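Local coordinates for transcriptional regulatory protein FIXJ (Sinorhizobium meliloti, PDB 1DBW) that activates, once switched on by FixL, expression of nifA and fixK for nitrogen fixation, and is represented here by its receiver domain, at residues His84-Val87 with Pro88-Val91; Ile115-Ala118 with Ser119-Leu122. The protein carries 2 engineered substitutions. One frame throughout, in Å; residues are numbered along the deposited sequence.

In the fold
The two interactions sit at opposite kinds of helix end in the doubly wound receiver domain; their centres are about 22 Å apart and their nearest atoms about 14 Å apart, so the two contacts do not meet. Interaction 1 joins the end of the loop after strand 78-82 to the first turn of helix 87-95 and is mainly at the surface. Interaction 2 lies at the far end of helix 108-119 and is partly buried, its inward side chains packing on strand 49-54. Their chemistry follows the helix polarity. In 84-91 a carboxylate takes up a backbone N-H at the helix start, whereas in 115-122 a hydroxyl and several N-H groups use carbonyl oxygens at its close, with a salt bridge alongside.

Interaction 1. Residues His84-Val87 with Pro88-Val91; sequences HGDV and PMAV
Asp-86 is the first residue of His-84 to Val-87 to meet the helix, and its carboxylate lies across the first turn. Asp-86 OD1 accepts from Met-89 N at 3.0 Å, in a nearly straight bond (164°) that arrives from above the carboxylate plane. With CG anti to its own backbone N (chi1 -166°), the short side chain reaches forward to the first turn, crossing that of Met-89 at about a right angle, with Asp-86 CG 3.5 Å from Met-89 CB. This is a helix N-cap: aspartate suits it because its acceptor sits close to the main chain and its negative charge probably also interacts well with the helix dipole. If an alanine stood here, Met-89 N would probably be left without its capping acceptor and the first turn would be less firmly fixed. In the receiver fold this cap begins helix 87-95; just before it, His-84 ND1 is hydrogen-bonded to Lys-104 O and Gly-85 N to the Glu-103 carboxylate. Val-87 then opens the regular bonding, Val-87 O accepting from Val-91 N at 3.0 Å. The two valines lie side by side, pointing the same way, with Val-87 CG1 4.1 Å from Val-91 CG2. Pro-88, which has no N-H to offer, fits a first turn where none is needed; Pro-88 CD presses to 3.4 Å from Val-87 CB.

Interaction 2. Residues Ile115-Ala118 with Ser119-Leu122; sequences IERA and SEHL
Arg-117 and Glu-120 run side by side and point the same way, so that guanidinium and carboxylate meet with their planes only 25° apart. Arg-117 NH2 donates to Glu-120 OE1 at 3.3 Å in a salt bridge, approaching the oxygen nearly in line with its C-O bond. The arginine chain is bent at chi2 and chi3 and the glutamate at chi2, which brings the charged ends together beside the helix. Flexible, charged residues suit this exposed side, and Arg-117 also has a long, weak ion pair with Glu-113 one turn back.

Ser-119 is buried beside it, against Tyr-4 and Val-50. Ser-119 OG stands between its own backbone N and carbonyl carbon (chi1 75°), from where it reaches back to donate to Glu-116 O at 2.6 Å. The small hydroxyl is thus satisfied on the preceding turn, which suits a buried polar residue. Ser-119 N makes the ordinary helical bond to Ile-115 O, at 2.9 Å, and a weak one to Glu-116 O, which is a crowded acceptor.

The His-121 ring lies back along the helix with Ala-118 O at its edge, in the ring plane. His-121 ND1 donates only weakly to Arg-117 O, 3.4 Å away, while His-121 N bonds three residues back, to Ala-118 O, at 3.0 Å. Glu-120 N is shared, weakly with Glu-116 O four back and with Arg-117 O three back (3.2 Å). In both three-residue bonds the donor stands well above the carbonyl plane. Leu-122 N then closes a type I turn on Ser-119 O. These three-residue bonds and the turn are characteristic of a helix C-terminus, here that of the last helix of the CheY-like receiver fold, whose Ile-115 and Ala-118 pack on strand 49-54.

Interaction 1. Residues His84-Val87 with Pro88-Val91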
loop_
_atom_site.group_PDB
_atom_site.type_symbol
_atom_site.label_atom_id
_atom_site.label_comp_id
_atom_site.label_asym_id
_atom_site.label_seq_id
_atom_site.Cartn_x
_atom_site.Cartn_y
_atom_site.Cartn_z
ATOM N N HIS A 84 -14.365 -3.423 -4.418
ATOM C CA HIS A 84 -15.077 -3.342 -5.683
ATOM C C HIS A 84 -16.324 -2.478 -5.445
ATOM O O HIS A 84 -17.073 -2.732 -4.484
ATOM C CB HIS A 84 -15.501 -4.728 -6.166
ATOM C CG HIS A 84 -16.204 -4.706 -7.485
ATOM N ND1 HIS A 84 -15.625 -4.192 -8.627
ATOM C CD2 HIS A 84 -17.457 -5.093 -7.838
ATOM C CE1 HIS A 84 -16.490 -4.263 -9.627
ATOM N NE2 HIS A 84 -17.607 -4.803 -9.174
ATOM N N GLY A 85 -16.471 -1.435 -6.266
ATOM C CA GLY A 85 -17.598 -0.514 -6.184
ATOM C C GLY A 85 -17.668 0.396 -4.967
ATOM O O GLY A 85 -18.666 1.112 -4.785
ATOM N N ASP A 86 -16.628 0.387 -4.131
ATOM C CA ASP A 86 -16.596 1.215 -2.916
ATOM C C ASP A 86 -16.109 2.626 -3.234
ATOM O O ASP A 86 -14.909 2.913 -3.199
ATOM C CB ASP A 86 -15.691 0.583 -1.860
ATOM C CG ASP A 86 -15.882 1.199 -0.478
ATOM O OD1 ASP A 86 -16.247 2.397 -0.365
ATOM O OD2 ASP A 86 -15.660 0.476 0.506
ATOM N N VAL A 87 -17.051 3.528 -3.468
ATOM C CA VAL A 87 -16.704 4.903 -3.834
ATOM C C VAL A 87 -16.133 5.712 -2.673
ATOM O O VAL A 87 -15.100 6.354 -2.821
ATOM C CB VAL A 87 -17.935 5.662 -4.446
ATOM C CG1 VAL A 87 -17.488 6.979 -5.096
ATOM C CG2 VAL A 87 -18.667 4.761 -5.437
ATOM N N PRO A 88 -16.765 5.656 -1.489
ATOM C CA PRO A 88 -16.201 6.446 -0.400
ATOM C C PRO A 88 -14.778 6.060 -0.047
ATOM O O PRO A 88 -13.965 6.938 0.218
ATOM C CB PRO A 88 -17.168 6.177 0.767
ATOM C CG PRO A 88 -18.458 5.920 0.095
ATOM C CD PRO A 88 -18.064 5.064 -1.102
ATOM N N MET A 89 -14.469 4.764 -0.021
ATOM C CA MET A 89 -13.098 4.349 0.343
ATOM C C MET A 89 -12.068 4.993 -0.577
ATOM O O MET A 89 -11.041 5.496 -0.120
ATOM C CB MET A 89 -12.938 2.826 0.299
ATOM C CG MET A 89 -11.744 2.341 1.097
ATOM S SD MET A 89 -11.432 0.524 0.999
ATOM C CE MET A 89 -12.924 -0.112 0.530
ATOM N N ALA A 90 -12.339 4.961 -1.879
ATOM C CA ALA A 90 -11.433 5.556 -2.859
ATOM C C ALA A 90 -11.304 7.066 -2.680
ATOM O O ALA A 90 -10.213 7.625 -2.762
ATOM C CB ALA A 90 -11.903 5.244 -4.295
ATOM N N VAL A 91 -12.438 7.733 -2.469
ATOM C CA VAL A 91 -12.425 9.179 -2.300
ATOM C C VAL A 91 -11.628 9.561 -1.052
ATOM O O VAL A 91 -10.765 10.433 -1.115
ATOM C CB VAL A 91 -13.900 9.726 -2.234
ATOM C CG1 VAL A 91 -13.933 11.197 -1.904
ATOM C CG2 VAL A 91 -14.596 9.443 -3.578
#

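Interaction 2. Residues Ile115-Ala118 with Ser119-Leu122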
loop_
_atom_site.group_PDB
_atom_site.type_symbol
_atom_site.label_atom_id
_atom_site.label_comp_id
_atom_site.label_asym_id
_atom_site.label_seq_id
_atom_site.Cartn_x
_atom_site.Cartn_y
_atom_site.Cartn_z
ATOM N N ILE A 115 2.420 1.285 -8.609
ATOM C CA ILE A 115 3.562 1.195 -7.711
ATOM C C ILE A 115 4.778 1.921 -8.299
ATOM O O ILE A 115 5.475 2.651 -7.596
ATOM C CB ILE A 115 3.935 -0.304 -7.405
ATOM C CG1 ILE A 115 2.790 -0.980 -6.627
ATOM C CG2 ILE A 115 5.273 -0.344 -6.642
ATOM C CD1 ILE A 115 2.917 -2.517 -6.485
ATOM N N GLU A 116 5.008 1.765 -9.601
ATOM C CA GLU A 116 6.126 2.472 -10.244
ATOM C C GLU A 116 5.903 4.001 -10.176
ATOM O O GLU A 116 6.827 4.760 -9.858
ATOM C CB GLU A 116 6.282 1.984 -11.686
ATOM C CG GLU A 116 6.594 0.495 -11.769
ATOM C CD GLU A 116 6.677 -0.012 -13.203
ATOM O OE1 GLU A 116 7.288 -1.084 -13.418
ATOM O OE2 GLU A 116 6.123 0.647 -14.109
ATOM N N ARG A 117 4.660 4.426 -10.359
ATOM C CA ARG A 117 4.314 5.856 -10.287
ATOM C C ARG A 117 4.584 6.366 -8.877
ATOM O O ARG A 117 5.140 7.450 -8.697
ATOM C CB ARG A 117 2.828 6.065 -10.588
ATOM C CG ARG A 117 2.516 7.001 -11.755
ATOM C CD ARG A 117 2.874 6.394 -13.109
ATOM N NE ARG A 117 4.319 6.244 -13.284
ATOM C CZ ARG A 117 4.902 5.173 -13.823
ATOM N NH1 ARG A 117 4.157 4.155 -14.251
ATOM N NH2 ARG A 117 6.231 5.114 -13.916
ATOM N N ALA A 118 4.182 5.578 -7.876
ATOM C CA ALA A 118 4.390 5.976 -6.495
ATOM C C ALA A 118 5.884 6.015 -6.142
ATOM O O ALA A 118 6.302 6.873 -5.367
ATOM C CB ALA A 118 3.644 5.038 -5.531
ATOM N N SER A 119 6.681 5.143 -6.761
ATOM C CA SER A 119 8.117 5.091 -6.461
ATOM C C SER A 119 8.820 6.352 -6.953
ATOM O O SER A 119 9.899 6.692 -6.476
ATOM C CB SER A 119 8.768 3.864 -7.114
ATOM O OG SER A 119 8.923 4.071 -8.517
ATOM N N GLU A 120 8.206 7.035 -7.911
ATOM C CA GLU A 120 8.778 8.262 -8.464
ATOM C C GLU A 120 8.717 9.405 -7.444
ATOM O O GLU A 120 9.444 10.393 -7.562
ATOM C CB GLU A 120 8.047 8.640 -9.753
ATOM C CG GLU A 120 8.904 8.564 -11.019
ATOM C CD GLU A 120 9.356 7.161 -11.369
ATOM O OE1 GLU A 120 8.571 6.428 -12.011
ATOM O OE2 GLU A 120 10.507 6.800 -11.032
ATOM N N HIS A 121 7.905 9.232 -6.406
ATOM C CA HIS A 121 7.771 10.239 -5.363
ATOM C C HIS A 121 8.885 10.123 -4.326
ATOM O O HIS A 121 8.938 10.912 -3.383
ATOM C CB HIS A 121 6.407 10.150 -4.689
ATOM C CG HIS A 121 5.282 10.671 -5.529
ATOM N ND1 HIS A 121 4.561 9.873 -6.392
ATOM C CD2 HIS A 121 4.739 11.910 -5.625
ATOM C CE1 HIS A 121 3.625 10.592 -6.983
ATOM N NE2 HIS A 121 3.710 11.831 -6.535
ATOM N N LEU A 122 9.720 9.091 -4.447
ATOM C CA LEU A 122 10.861 8.915 -3.530
ATOM C C LEU A 122 12.040 9.740 -4.060
ATOM O O LEU A 122 12.218 9.874 -5.278
ATOM C CB LEU A 122 11.288 7.443 -3.479
ATOM C CG LEU A 122 10.193 6.463 -3.035
ATOM C CD1 LEU A 122 10.637 5.018 -3.246
ATOM C CD2 LEU A 122 9.874 6.705 -1.572
#